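Local coordinates for protein GH127 beta-L-arabinofuranoside (Geobacillus stearothermophilus, PDB 4QK0) that probably hydrolyses beta-L-arabinofuranosides as a family 127 glycoside hydrolase, releasing L-arabinose from its substrates, at residues Met360-Ala363 with Leu364-Thr368. Sequence-based numbering, arbitrary orientation.
Sequences MERA and LYNGT
Glu361 O lies at the edge of the Tyr365 ring, in its plane, with Tyr365 CD1 3.3 Å from Glu361 O. Trp23 meets this ring edge-to-face and Phe22 meets it with planes about 25° apart. With CG anti to the backbone N (chi1 169°), Glu361 sets CG beside CD1 and CE1 of Tyr365, CG to CD1 3.7 Å, then runs on extended to a carboxylate whose plane stands 74° from the ring. A water bridges the two ends, donating to Glu361 OE2 and lying 3.2 Å from Tyr365 OH. The second flat group, the Asn366 amide, sends ND2 to Arg362 O at 2.8 Å, in the carbonyl plane and on a lone pair. Pro556 O also accepts from ND2 and Val558 N donates to OD1, which together fix the amide's rotation. Along the helix, Leu364 N and Tyr365 N make the usual bonds to Met360 O and Glu361 O, and the Leu364 and Met360 (selenomethionine) side chains lie side by side, CD1 to CG 4.0 Å. Further on, Ala363 O accepts from the Thr368 hydroxyl, OG1 at 2.7 Å, plus weak bonds from Thr368 N and Asn366 N. A valine in place of Thr368 would probably leave this carbonyl with only the weak backbone donors and the turn less firmly held. Glu361 OE2 pairs with Arg486 and Tyr463 OH, and OE1 hydrogen-bonds Trp490 NE1, all from the middle region. Helices 334-350 and 413-422 of the probably six-hairpin catalytic domain pack on Met360, Ala363, Leu364 and Thr368, while C-terminal strand 557-562 meets Arg362 and Tyr365, making a junction between the regions.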
HETATM    1  N   MSE A 360     -21.405 -11.584  14.765  1.00 24.39           N
HETATM    2  CA  MSE A 360     -20.747 -12.694  15.392  1.00 24.49           C
HETATM    3  C   MSE A 360     -20.658 -13.809  14.378  1.00 25.66           C
HETATM    4  O   MSE A 360     -19.612 -14.444  14.249  1.00 21.11           O
HETATM    5  CB  MSE A 360     -21.612 -13.134  16.600  1.00 27.22           C
HETATM    6  CG  MSE A 360     -21.046 -14.335  17.304  1.00 30.72           C
HETATM    7 SE   MSE A 360     -22.155 -15.004  18.803  1.00 34.84          SE
HETATM    8  CE  MSE A 360     -21.814 -13.543  19.855  1.00 27.67           C
ATOM      9  N   GLU A 361     -21.786 -14.100  13.706  1.00 25.50           N
ATOM     10  CA  GLU A 361     -21.858 -15.217  12.778  1.00 26.05           C
ATOM     11  C   GLU A 361     -20.963 -14.958  11.571  1.00 27.66           C
ATOM     12  O   GLU A 361     -20.222 -15.846  11.124  1.00 25.76           O
ATOM     13  CB  GLU A 361     -23.297 -15.424  12.363  1.00 28.82           C
ATOM     14  CG  GLU A 361     -23.530 -16.366  11.208  1.00 29.08           C
ATOM     15  CD  GLU A 361     -24.998 -16.546  10.908  1.00 30.18           C
ATOM     16  OE1 GLU A 361     -25.595 -15.606  10.313  1.00 32.24           O
ATOM     17  OE2 GLU A 361     -25.561 -17.649  11.224  1.00 26.53           O
ATOM     18  N   ARG A 362     -21.008 -13.732  11.033  1.00 24.64           N
ATOM     19  CA  ARG A 362     -20.084 -13.338   9.935  1.00 23.56           C
ATOM     20  C   ARG A 362     -18.593 -13.622  10.287  1.00 25.27           C
ATOM     21  O   ARG A 362     -17.891 -14.289   9.528  1.00 23.40           O
ATOM     22  CB  ARG A 362     -20.282 -11.890   9.620  1.00 24.80           C
ATOM     23  CG  ARG A 362     -19.524 -11.362   8.426  1.00 25.95           C
ATOM     24  CD  ARG A 362     -19.719  -9.866   8.259  1.00 25.40           C
ATOM     25  NE  ARG A 362     -21.054  -9.500   7.828  1.00 27.68           N
ATOM     26  CZ  ARG A 362     -21.565  -9.764   6.629  1.00 38.30           C
ATOM     27  NH1 ARG A 362     -20.850 -10.378   5.662  1.00 42.73           N
ATOM     28  NH2 ARG A 362     -22.793  -9.376   6.345  1.00 39.94           N
ATOM     29  N   ALA A 363     -18.154 -13.207  11.455  1.00 22.67           N
ATOM     30  CA  ALA A 363     -16.786 -13.474  11.867  1.00 25.77           C
ATOM     31  C   ALA A 363     -16.483 -14.946  12.057  1.00 26.47           C
ATOM     32  O   ALA A 363     -15.421 -15.460  11.621  1.00 28.43           O
ATOM     33  CB  ALA A 363     -16.416 -12.717  13.106  1.00 23.42           C
ATOM     34  N   LEU A 364     -17.444 -15.652  12.611  1.00 25.72           N
ATOM     35  CA  LEU A 364     -17.272 -17.051  12.887  1.00 23.09           C
ATOM     36  C   LEU A 364     -17.133 -17.932  11.668  1.00 24.33           C
ATOM     37  O   LEU A 364     -16.354 -18.917  11.696  1.00 21.98           O
ATOM     38  CB  LEU A 364     -18.440 -17.583  13.732  1.00 25.65           C
ATOM     39  CG  LEU A 364     -18.390 -17.314  15.240  1.00 24.99           C
ATOM     40  CD1 LEU A 364     -19.710 -17.813  15.861  1.00 29.94           C
ATOM     41  CD2 LEU A 364     -17.228 -18.013  15.930  1.00 25.09           C
ATOM     42  N   TYR A 365     -17.904 -17.656  10.635  1.00 22.05           N
ATOM     43  CA  TYR A 365     -17.932 -18.508   9.460  1.00 25.30           C
ATOM     44  C   TYR A 365     -17.020 -17.975   8.322  1.00 25.17           C
ATOM     45  O   TYR A 365     -17.028 -18.538   7.191  1.00 22.65           O
ATOM     46  CB  TYR A 365     -19.376 -18.727   8.932  1.00 29.01           C
ATOM     47  CG  TYR A 365     -20.263 -19.594   9.845  1.00 29.21           C
ATOM     48  CD1 TYR A 365     -20.919 -19.034  10.913  1.00 32.10           C
ATOM     49  CD2 TYR A 365     -20.364 -20.963   9.673  1.00 30.01           C
ATOM     50  CE1 TYR A 365     -21.708 -19.798  11.756  1.00 34.58           C
ATOM     51  CE2 TYR A 365     -21.153 -21.747  10.505  1.00 31.91           C
ATOM     52  CZ  TYR A 365     -21.821 -21.155  11.560  1.00 37.04           C
ATOM     53  OH  TYR A 365     -22.612 -21.866  12.447  1.00 35.45           O
ATOM     54  N   ASN A 366     -16.250 -16.927   8.599  1.00 22.88           N
ATOM     55  CA  ASN A 366     -15.438 -16.282   7.547  1.00 23.00           C
ATOM     56  C   ASN A 366     -14.099 -15.900   8.055  1.00 22.17           C
ATOM     57  O   ASN A 366     -13.204 -16.718   8.052  1.00 28.52           O
ATOM     58  CB  ASN A 366     -16.177 -15.109   6.946  1.00 22.96           C
ATOM     59  CG  ASN A 366     -17.492 -15.544   6.293  1.00 23.91           C
ATOM     60  OD1 ASN A 366     -17.509 -16.026   5.154  1.00 26.59           O
ATOM     61  ND2 ASN A 366     -18.613 -15.325   6.990  1.00 24.14           N
ATOM     62  N   GLY A 367     -13.940 -14.733   8.618  1.00 22.11           N
ATOM     63  CA  GLY A 367     -12.607 -14.234   8.944  1.00 20.89           C
ATOM     64  C   GLY A 367     -11.881 -14.737  10.159  1.00 21.65           C
ATOM     65  O   GLY A 367     -10.790 -14.214  10.485  1.00 19.34           O
ATOM     66  N   THR A 368     -12.489 -15.656  10.904  1.00 21.32           N
ATOM     67  CA  THR A 368     -11.785 -16.280  12.029  1.00 21.59           C
ATOM     68  C   THR A 368     -11.196 -17.582  11.484  1.00 22.59           C
ATOM     69  O   THR A 368     -10.007 -17.761  11.506  1.00 24.04           O
ATOM     70  CB  THR A 368     -12.688 -16.625  13.251  1.00 20.32           C
ATOM     71  OG1 THR A 368     -13.834 -17.363  12.797  1.00 21.81           O
ATOM     72  CG2 THR A 368     -13.141 -15.370  13.956  1.00 21.30           C
TER
HETATM   73  O   HOH W   1     -24.970 -19.719  13.011  1.00 26.78           O